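Local structure of Exo-beta-1,4-mannosidase (Rhizomucor miehei, 4LYP) at residues A188-E196 / P239-F247; H261-S269 / H280-H291. The protein probably hydrolyses terminal, non-reducing beta-linked mannose from manno-oligosaccharides as a family 5 glycoside hydrolase, and has transglycosylation activity. One frame throughout, in Å; residues are numbered along the deposited sequence.

Contact 1 (A188-E196 / P239-F247); sequences AARFYNDSE and PQEAPASWF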
loop_
_atom_site.group_PDB
_atom_site.type_symbol
_atom_site.label_atom_id
_atom_site.label_comp_id
_atom_site.label_asym_id
_atom_site.label_seq_id
_atom_site.Cartn_x
_atom_site.Cartn_y
_atom_site.Cartn_z
ATOM N N ALA A 188 -13.524 -10.067 10.785
ATOM C CA ALA A 188 -12.709 -10.279 9.629
ATOM C C ALA A 188 -11.565 -11.273 9.896
ATOM O O ALA A 188 -11.152 -12.015 8.975
ATOM C CB ALA A 188 -12.153 -8.980 9.133
ATOM N N ALA A 189 -11.045 -11.319 11.122
ATOM C CA ALA A 189 -9.943 -12.222 11.434
ATOM C C ALA A 189 -10.359 -13.683 11.402
ATOM O O ALA A 189 -9.505 -14.553 11.399
ATOM C CB ALA A 189 -9.300 -11.857 12.767
ATOM N N ARG A 190 -11.672 -13.970 11.398
ATOM C CA ARG A 190 -12.146 -15.337 11.158
ATOM C C ARG A 190 -11.583 -15.892 9.879
ATOM O O ARG A 190 -11.419 -17.121 9.747
ATOM C CB ARG A 190 -13.655 -15.400 11.151
ATOM C CG ARG A 190 -14.258 -15.095 12.530
ATOM C CD ARG A 190 -15.729 -15.385 12.607
ATOM N NE ARG A 190 -16.404 -14.476 11.757
ATOM C CZ ARG A 190 -17.734 -14.537 11.458
ATOM N NH1 ARG A 190 -18.444 -15.586 11.860
ATOM N NH2 ARG A 190 -18.347 -13.622 10.687
ATOM N N PHE A 191 -11.237 -15.035 8.927
ATOM C CA PHE A 191 -10.576 -15.423 7.680
ATOM C C PHE A 191 -9.395 -16.351 7.889
ATOM O O PHE A 191 -9.202 -17.294 7.089
ATOM C CB PHE A 191 -10.138 -14.144 6.969
ATOM C CG PHE A 191 -9.520 -14.359 5.587
ATOM C CD1 PHE A 191 -8.157 -14.665 5.457
ATOM C CD2 PHE A 191 -10.296 -14.211 4.457
ATOM C CE1 PHE A 191 -7.577 -14.881 4.165
ATOM C CE2 PHE A 191 -9.719 -14.395 3.200
ATOM C CZ PHE A 191 -8.379 -14.692 3.058
ATOM N N TYR A 192 -8.570 -16.114 8.930
ATOM C CA TYR A 192 -7.431 -16.981 9.206
ATOM C C TYR A 192 -7.506 -17.663 10.581
ATOM O O TYR A 192 -6.780 -18.587 10.810
ATOM C CB TYR A 192 -6.113 -16.243 9.006
ATOM C CG TYR A 192 -6.054 -14.824 9.602
ATOM C CD1 TYR A 192 -6.056 -14.588 10.923
ATOM C CD2 TYR A 192 -6.046 -13.709 8.732
ATOM C CE1 TYR A 192 -5.994 -13.293 11.458
ATOM C CE2 TYR A 192 -5.998 -12.421 9.235
ATOM C CZ TYR A 192 -5.982 -12.204 10.588
ATOM O OH TYR A 192 -5.946 -10.907 11.051
ATOM N N ASN A 193 -8.395 -17.238 11.479
ATOM C CA ASN A 193 -8.418 -17.807 12.852
ATOM C C ASN A 193 -9.539 -18.832 13.078
ATOM O O ASN A 193 -9.507 -19.585 14.059
ATOM C CB ASN A 193 -8.612 -16.675 13.893
ATOM C CG ASN A 193 -7.337 -15.899 14.130
ATOM O OD1 ASN A 193 -6.247 -16.383 13.816
ATOM N ND2 ASN A 193 -7.507 -14.689 14.671
ATOM N N ASP A 194 -10.557 -18.888 12.229
ATOM C CA ASP A 194 -11.706 -19.759 12.501
ATOM C C ASP A 194 -11.477 -21.082 11.763
ATOM O O ASP A 194 -11.269 -21.102 10.541
ATOM C CB ASP A 194 -12.982 -19.094 12.068
ATOM C CG ASP A 194 -14.169 -19.981 12.330
ATOM O OD1 ASP A 194 -14.907 -19.674 13.326
ATOM O OD2 ASP A 194 -14.452 -20.942 11.643
ATOM N N SER A 195 -11.514 -22.190 12.478
ATOM C CA SER A 195 -11.126 -23.500 11.903
ATOM C C SER A 195 -12.038 -23.944 10.735
ATOM O O SER A 195 -11.599 -24.753 9.933
ATOM C CB SER A 195 -11.239 -24.608 13.055
ATOM O OG SER A 195 -12.623 -24.621 13.612
ATOM N N GLU A 196 -13.311 -23.490 10.767
ATOM C CA GLU A 196 -14.213 -23.825 9.722
ATOM C C GLU A 196 -14.156 -22.880 8.509
ATOM O O GLU A 196 -14.148 -23.251 7.341
ATOM C CB GLU A 196 -15.670 -24.014 10.213
ATOM C CG GLU A 196 -16.611 -24.482 9.054
ATOM C CD GLU A 196 -18.045 -24.420 9.221
ATOM O OE1 GLU A 196 -18.698 -24.380 8.149
ATOM O OE2 GLU A 196 -18.464 -24.364 10.369
ATOM N N PRO A 239 -2.543 -7.621 7.685
ATOM C CA PRO A 239 -3.126 -8.688 8.508
ATOM C C PRO A 239 -3.011 -8.349 9.996
ATOM O O PRO A 239 -2.003 -7.826 10.428
ATOM C CB PRO A 239 -2.286 -9.920 8.156
ATOM C CG PRO A 239 -1.536 -9.576 6.928
ATOM C CD PRO A 239 -1.381 -8.074 6.909
ATOM N N GLN A 240 -4.052 -8.635 10.794
ATOM C CA GLN A 240 -4.102 -8.277 12.207
ATOM C C GLN A 240 -3.797 -9.495 13.083
ATOM O O GLN A 240 -4.642 -10.348 13.318
ATOM C CB GLN A 240 -5.457 -7.663 12.560
ATOM C CG GLN A 240 -5.805 -6.393 11.768
ATOM C CD GLN A 240 -4.850 -5.268 12.094
ATOM O OE1 GLN A 240 -4.817 -4.773 13.237
ATOM N NE2 GLN A 240 -3.997 -4.868 11.150
ATOM N N GLU A 241 -2.552 -9.568 13.568
ATOM C CA GLU A 241 -2.119 -10.695 14.448
ATOM C C GLU A 241 -2.499 -12.044 13.831
ATOM O O GLU A 241 -3.060 -12.900 14.552
ATOM C CB GLU A 241 -2.687 -10.471 15.858
ATOM C CG GLU A 241 -2.081 -9.188 16.429
ATOM C CD GLU A 241 -1.898 -9.280 17.924
ATOM O OE1 GLU A 241 -0.937 -9.957 18.489
ATOM O OE2 GLU A 241 -2.752 -8.762 18.563
ATOM N N ALA A 242 -2.229 -12.262 12.577
ATOM C CA ALA A 242 -2.511 -13.525 11.913
ATOM C C ALA A 242 -1.472 -14.561 12.382
ATOM O O ALA A 242 -0.321 -14.222 12.707
ATOM C CB ALA A 242 -2.422 -13.324 10.438
ATOM N N PRO A 243 -1.830 -15.863 12.369
ATOM C CA PRO A 243 -0.884 -16.851 12.884
ATOM C C PRO A 243 0.269 -17.059 11.949
ATOM O O PRO A 243 0.153 -16.971 10.684
ATOM C CB PRO A 243 -1.724 -18.098 13.017
ATOM C CG PRO A 243 -2.877 -17.859 12.134
ATOM C CD PRO A 243 -3.123 -16.411 12.022
ATOM N N ALA A 244 1.428 -17.399 12.530
ATOM C CA ALA A 244 2.631 -17.701 11.761
ATOM C C ALA A 244 2.342 -18.734 10.663
ATOM O O ALA A 244 2.851 -18.669 9.537
ATOM C CB ALA A 244 3.773 -18.201 12.658
ATOM N N SER A 245 1.547 -19.756 11.009
ATOM C CA SER A 245 1.288 -20.835 10.028
ATOM C C SER A 245 0.571 -20.312 8.787
ATOM O O SER A 245 0.757 -20.835 7.696
ATOM C CB SER A 245 0.420 -21.917 10.696
ATOM O OG SER A 245 -0.795 -21.349 11.247
ATOM N N TRP A 246 -0.265 -19.263 8.945
ATOM C CA TRP A 246 -0.964 -18.690 7.780
ATOM C C TRP A 246 0.036 -17.930 6.904
ATOM O O TRP A 246 0.035 -18.097 5.682
ATOM C CB TRP A 246 -2.104 -17.826 8.246
ATOM C CG TRP A 246 -2.839 -17.115 7.170
ATOM C CD1 TRP A 246 -3.812 -17.632 6.380
ATOM C CD2 TRP A 246 -2.657 -15.712 6.756
ATOM N NE1 TRP A 246 -4.287 -16.671 5.495
ATOM C CE2 TRP A 246 -3.615 -15.483 5.703
ATOM C CE3 TRP A 246 -1.803 -14.679 7.157
ATOM C CZ2 TRP A 246 -3.738 -14.257 5.078
ATOM C CZ3 TRP A 246 -1.987 -13.421 6.559
ATOM C CH2 TRP A 246 -2.916 -13.233 5.501
ATOM N N PHE A 247 0.927 -17.133 7.522
ATOM C CA PHE A 247 1.955 -16.495 6.748
ATOM C C PHE A 247 2.790 -17.519 6.030
ATOM O O PHE A 247 3.152 -17.299 4.844
ATOM C CB PHE A 247 2.859 -15.639 7.623
ATOM C CG PHE A 247 2.216 -14.365 8.079
ATOM C CD1 PHE A 247 2.046 -13.263 7.195
ATOM C CD2 PHE A 247 1.745 -14.215 9.414
ATOM C CE1 PHE A 247 1.472 -12.093 7.618
ATOM C CE2 PHE A 247 1.165 -13.007 9.815
ATOM C CZ PHE A 247 1.039 -11.948 8.916
HETATM O O HOH W 1 -5.603 -12.747 15.643
#
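Tyr192 is the bump of this contact, and residues 239-247 form the hollow it fills. Its CG lies between the backbone N and the carbonyl carbon (chi1 45°), which carries the ring off the end of helix 181-193 toward the opposing loop. The methyl of Ala242 makes a CH-pi contact over the centre of one ring face, CB 3.6 Å from the Tyr192 centroid, while Ala189 O lies over the opposite face, nearer the rim. Pro243 closes the hollow beside CD1, its CD 3.6 Å from Tyr192 CD1 and equally near Asn193 OD1. At the far end Tyr192 OH donates to Gln240 O (2.7 Å) from above the carbonyl plane, 41° out of it, which fixes the tip of the ring. A second CH-pi contact puts Tyr192 CB over a face of the Trp246 five-membered ring, 12° off its normal. Phe191 reaches the same indole, with CE1 4.0 Å from Trp246 NE1. Water 1 accepts from Asn193 ND2 and donates to Glu241 O across the gap. The contact thus packs the C-terminal end of helix 181-193 against the loop that follows barrel strand 230-234 and Glu238 of the guanidine pocket and leads into helix 244-257. Helix 158-167 packs on Phe191 and Tyr192, helix 197-213 supplies Asn202 as acceptor for Trp246 NE1, and Arg278 of helix 273-280 pairs with Glu241.

Contact 2 (H261-S269 / H280-H291); sequences HLVSAGLES and HDHKNIDYTTCH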
loop_
_atom_site.group_PDB
_atom_site.type_symbol
_atom_site.label_atom_id
_atom_site.label_comp_id
_atom_site.label_asym_id
_atom_site.label_seq_id
_atom_site.Cartn_x
_atom_site.Cartn_y
_atom_site.Cartn_z
ATOM N N HIS A 261 9.498 -13.849 -8.443
ATOM C CA HIS A 261 9.177 -12.599 -7.723
ATOM C C HIS A 261 9.390 -12.695 -6.234
ATOM O O HIS A 261 9.179 -13.747 -5.609
ATOM C CB HIS A 261 7.708 -12.280 -8.015
ATOM C CG HIS A 261 7.480 -11.647 -9.350
ATOM N ND1 HIS A 261 6.396 -11.971 -10.134
ATOM C CD2 HIS A 261 8.150 -10.624 -9.976
ATOM C CE1 HIS A 261 6.419 -11.200 -11.210
ATOM N NE2 HIS A 261 7.477 -10.343 -11.135
ATOM N N LEU A 262 9.692 -11.562 -5.669
ATOM C CA LEU A 262 9.684 -11.369 -4.215
ATOM C C LEU A 262 8.268 -11.464 -3.631
ATOM O O LEU A 262 7.284 -11.174 -4.331
ATOM C CB LEU A 262 10.297 -10.021 -3.878
ATOM C CG LEU A 262 11.721 -9.807 -4.361
ATOM C CD1 LEU A 262 12.200 -8.382 -3.993
ATOM C CD2 LEU A 262 12.674 -10.884 -3.796
ATOM N N VAL A 263 8.215 -11.809 -2.350
ATOM C CA VAL A 263 6.971 -11.907 -1.599
ATOM C C VAL A 263 7.086 -11.091 -0.349
ATOM O O VAL A 263 8.097 -11.163 0.401
ATOM C CB VAL A 263 6.611 -13.382 -1.302
ATOM C CG1 VAL A 263 5.294 -13.482 -0.526
ATOM C CG2 VAL A 263 6.534 -14.172 -2.592
ATOM N N SER A 264 6.019 -10.356 -0.053
ATOM C CA SER A 264 5.893 -9.536 1.131
ATOM C C SER A 264 4.632 -9.830 1.935
ATOM O O SER A 264 3.655 -10.325 1.382
ATOM C CB SER A 264 5.785 -8.025 0.592
ATOM O OG SER A 264 5.494 -7.133 1.622
ATOM N N ALA A 265 4.665 -9.553 3.257
ATOM C CA ALA A 265 3.569 -9.831 4.146
ATOM C C ALA A 265 2.566 -8.706 4.293
ATOM O O ALA A 265 1.462 -8.948 4.777
ATOM C CB ALA A 265 4.114 -10.182 5.514
ATOM N N GLY A 266 2.920 -7.444 4.007
ATOM C CA GLY A 266 2.026 -6.279 4.194
ATOM C C GLY A 266 1.810 -5.832 5.604
ATOM O O GLY A 266 0.791 -5.142 5.860
ATOM N N LEU A 267 2.703 -6.188 6.539
ATOM C CA LEU A 267 2.467 -5.882 7.922
ATOM C C LEU A 267 2.714 -4.422 8.285
ATOM O O LEU A 267 3.618 -3.763 7.749
ATOM C CB LEU A 267 3.406 -6.723 8.800
ATOM C CG LEU A 267 2.931 -7.007 10.199
ATOM C CD1 LEU A 267 1.812 -8.076 10.213
ATOM C CD2 LEU A 267 4.082 -7.362 11.150
ATOM N N GLU A 268 1.952 -3.975 9.296
ATOM C CA GLU A 268 2.209 -2.625 9.901
ATOM C C GLU A 268 3.498 -2.580 10.700
ATOM O O GLU A 268 4.148 -1.547 10.814
ATOM C CB GLU A 268 1.085 -2.242 10.825
ATOM C CG GLU A 268 -0.291 -1.988 10.163
ATOM C CD GLU A 268 -1.412 -2.206 11.171
ATOM O OE1 GLU A 268 -2.038 -1.270 11.646
ATOM O OE2 GLU A 268 -1.650 -3.412 11.527
ATOM N N SER A 269 3.813 -3.700 11.410
ATOM C CA SER A 269 4.866 -3.709 12.410
ATOM C C SER A 269 4.579 -2.685 13.509
ATOM O O SER A 269 5.476 -1.964 13.963
ATOM C CB SER A 269 6.239 -3.529 11.794
ATOM O OG SER A 269 6.498 -4.569 10.875
ATOM N N HIS A 280 7.282 -12.199 9.463
ATOM C CA HIS A 280 8.432 -12.065 8.545
ATOM C C HIS A 280 9.431 -13.221 8.593
ATOM O O HIS A 280 10.204 -13.342 7.639
ATOM C CB HIS A 280 9.173 -10.769 8.838
ATOM C CG HIS A 280 8.334 -9.550 8.598
ATOM N ND1 HIS A 280 8.048 -8.632 9.548
ATOM C CD2 HIS A 280 7.815 -9.044 7.421
ATOM C CE1 HIS A 280 7.289 -7.638 9.005
ATOM N NE2 HIS A 280 7.178 -7.859 7.725
ATOM N N ASP A 281 9.459 -14.022 9.675
ATOM C CA ASP A 281 10.485 -15.059 9.775
ATOM C C ASP A 281 10.004 -16.325 9.061
ATOM O O ASP A 281 9.659 -17.332 9.685
ATOM C CB ASP A 281 10.824 -15.314 11.253
ATOM C CG ASP A 281 12.004 -16.252 11.435
ATOM O OD1 ASP A 281 12.719 -16.493 10.482
ATOM O OD2 ASP A 281 12.181 -16.711 12.561
ATOM N N HIS A 282 9.994 -16.264 7.745
ATOM C CA HIS A 282 9.550 -17.338 6.884
ATOM C C HIS A 282 10.419 -17.363 5.663
ATOM O O HIS A 282 10.775 -16.267 5.152
ATOM C CB HIS A 282 8.075 -17.178 6.443
ATOM C CG HIS A 282 7.125 -17.154 7.625
ATOM N ND1 HIS A 282 6.754 -18.262 8.289
ATOM C CD2 HIS A 282 6.583 -16.103 8.296
ATOM C CE1 HIS A 282 6.009 -17.935 9.343
ATOM N NE2 HIS A 282 5.903 -16.574 9.359
ATOM N N LYS A 283 10.697 -18.541 5.118
ATOM C CA LYS A 283 11.559 -18.630 3.969
ATOM C C LYS A 283 11.006 -17.781 2.793
ATOM O O LYS A 283 11.786 -17.235 1.968
ATOM C CB LYS A 283 11.668 -20.118 3.509
ATOM C CG LYS A 283 12.529 -20.329 2.249
ATOM C CD LYS A 283 12.774 -21.785 2.026
ATOM C CE LYS A 283 13.857 -22.061 0.960
ATOM N NZ LYS A 283 15.018 -21.127 0.936
ATOM N N ASN A 284 9.680 -17.784 2.614
ATOM C CA ASN A 284 9.091 -17.165 1.426
ATOM C C ASN A 284 8.535 -15.785 1.729
ATOM O O ASN A 284 7.712 -15.282 0.958
ATOM C CB ASN A 284 8.071 -18.081 0.776
ATOM C CG ASN A 284 8.753 -19.301 0.266
ATOM O OD1 ASN A 284 9.745 -19.177 -0.433
ATOM N ND2 ASN A 284 8.254 -20.505 0.637
ATOM N N ILE A 285 8.995 -15.149 2.810
ATOM C CA ILE A 285 8.831 -13.710 2.990
ATOM C C ILE A 285 10.186 -13.094 2.770
ATOM O O ILE A 285 11.093 -13.263 3.593
ATOM C CB ILE A 285 8.212 -13.358 4.364
ATOM C CG1 ILE A 285 6.794 -13.926 4.516
ATOM C CG2 ILE A 285 8.258 -11.825 4.584
ATOM C CD1 ILE A 285 5.723 -13.288 3.652
ATOM N N ASP A 286 10.381 -12.388 1.656
ATOM C CA ASP A 286 11.713 -11.956 1.283
ATOM C C ASP A 286 12.174 -10.696 1.929
ATOM O O ASP A 286 13.369 -10.452 2.077
ATOM C CB ASP A 286 11.753 -11.779 -0.262
ATOM C CG ASP A 286 11.628 -13.091 -0.967
ATOM O OD1 ASP A 286 12.547 -13.937 -0.829
ATOM O OD2 ASP A 286 10.611 -13.292 -1.676
ATOM N N TYR A 287 11.232 -9.808 2.302
ATOM C CA TYR A 287 11.592 -8.559 2.906
ATOM C C TYR A 287 10.533 -8.152 3.892
ATOM O O TYR A 287 9.489 -8.828 3.952
ATOM C CB TYR A 287 11.919 -7.412 1.905
ATOM C CG TYR A 287 10.700 -6.953 1.131
ATOM C CD1 TYR A 287 10.286 -7.578 -0.045
ATOM C CD2 TYR A 287 9.997 -5.807 1.554
ATOM C CE1 TYR A 287 9.203 -7.088 -0.817
ATOM C CE2 TYR A 287 8.923 -5.288 0.820
ATOM C CZ TYR A 287 8.543 -5.941 -0.340
ATOM O OH TYR A 287 7.480 -5.464 -1.104
ATOM N N THR A 288 10.812 -7.106 4.669
ATOM C CA THR A 288 9.914 -6.684 5.773
ATOM C C THR A 288 9.340 -5.309 5.493
ATOM O O THR A 288 9.942 -4.534 4.730
ATOM C CB THR A 288 10.617 -6.779 7.123
ATOM O OG1 THR A 288 11.570 -5.700 7.254
ATOM C CG2 THR A 288 11.379 -8.117 7.265
ATOM N N THR A 289 8.227 -4.993 6.123
ATOM C CA THR A 289 7.580 -3.707 5.952
ATOM C C THR A 289 7.175 -3.179 7.289
ATOM O O THR A 289 7.019 -3.908 8.253
ATOM C CB THR A 289 6.383 -3.722 5.027
ATOM O OG1 THR A 289 5.313 -4.509 5.580
ATOM C CG2 THR A 289 6.712 -4.212 3.655
ATOM N N CYS A 290 6.933 -1.838 7.318
ATOM C CA CYS A 290 6.241 -1.195 8.408
ATOM C C CYS A 290 5.360 -0.104 7.858
ATOM O O CYS A 290 5.595 0.419 6.737
ATOM C CB CYS A 290 7.287 -0.701 9.462
ATOM S SG CYS A 290 8.461 0.512 8.877
ATOM N N HIS A 291 4.297 0.199 8.620
ATOM C CA HIS A 291 3.358 1.279 8.293
ATOM C C HIS A 291 3.288 2.111 9.543
ATOM O O HIS A 291 3.009 1.598 10.638
ATOM C CB HIS A 291 1.952 0.742 8.064
ATOM C CG HIS A 291 1.763 -0.208 6.907
ATOM N ND1 HIS A 291 0.541 -0.666 6.526
ATOM C CD2 HIS A 291 2.666 -0.785 6.070
ATOM C CE1 HIS A 291 0.680 -1.505 5.495
ATOM N NE2 HIS A 291 1.943 -1.600 5.202
HETATM O O HOH W 2 6.974 -7.933 3.757
HETATM O O HOH W 3 5.475 -7.095 5.784
#
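Val263 and Asp286 hold one end of this contact by two hydrogen bonds: Asp286 N donates to Val263 O (2.9 Å), and Val263 N to the anti lone pair of Asp286 OD2. That oxygen also forms a salt bridge with Lys255, and Leu262 CD2 lies against the carboxylate carbon. At the other end, Thr289 OG1, set between backbone N and carbonyl carbon (chi1 66°), donates to a lone pair of Leu267 O in the carbonyl plane. Ser269 OG donates to Thr289 O (2.8 Å), and His291 N reaches Glu268 O tilted 32° from the carbonyl plane. Two waters act as spacers: water 2 links Ala265 N, Tyr287 O and Ser264 OG, itself also bonded to Gln234; water 3 links Leu267 N, His280 NE2 and Thr289 OG1. Among apolar pairs, Ile285 CD1 meets Ala265 CB (4.0 Å) and Val263 CG1. A CH-pi contact sets Glu268 CA over the His291 imidazole, whose nitrogens are hydrogen-bonded to Glu238 and Glu336; Glu238 lines a guanidine pocket. Strand 262-264, helix 273-280 and strand 288-292 form a beta-alpha-beta crossover of the TIM barrel, flanked by strands 230-234 and 333-338, with helix 244-257 packing on Val263 and Ile285.

How the contacts relate
Both segments of contact 1 come earlier in the chain than those of contact 2, and the centres of the two contacts lie 16 Å apart. Helix 244-257 joins them: it begins in contact 1 and leads, after a short loop, to strand 262-264 of contact 2. They also touch, through a probable hydrogen bond from Gln240 NE2 to Glu268 OE2 (2.8 Å) and through the packing of Phe247 on His282. Contact 1 lies further out, its centre about 20 Å from the chain centre, against about 13 Å for contact 2, which is buried in the barrel. Gln240 and Glu268 both lie near bound guanidine, so the two meet beside a pocket that is probably the active site.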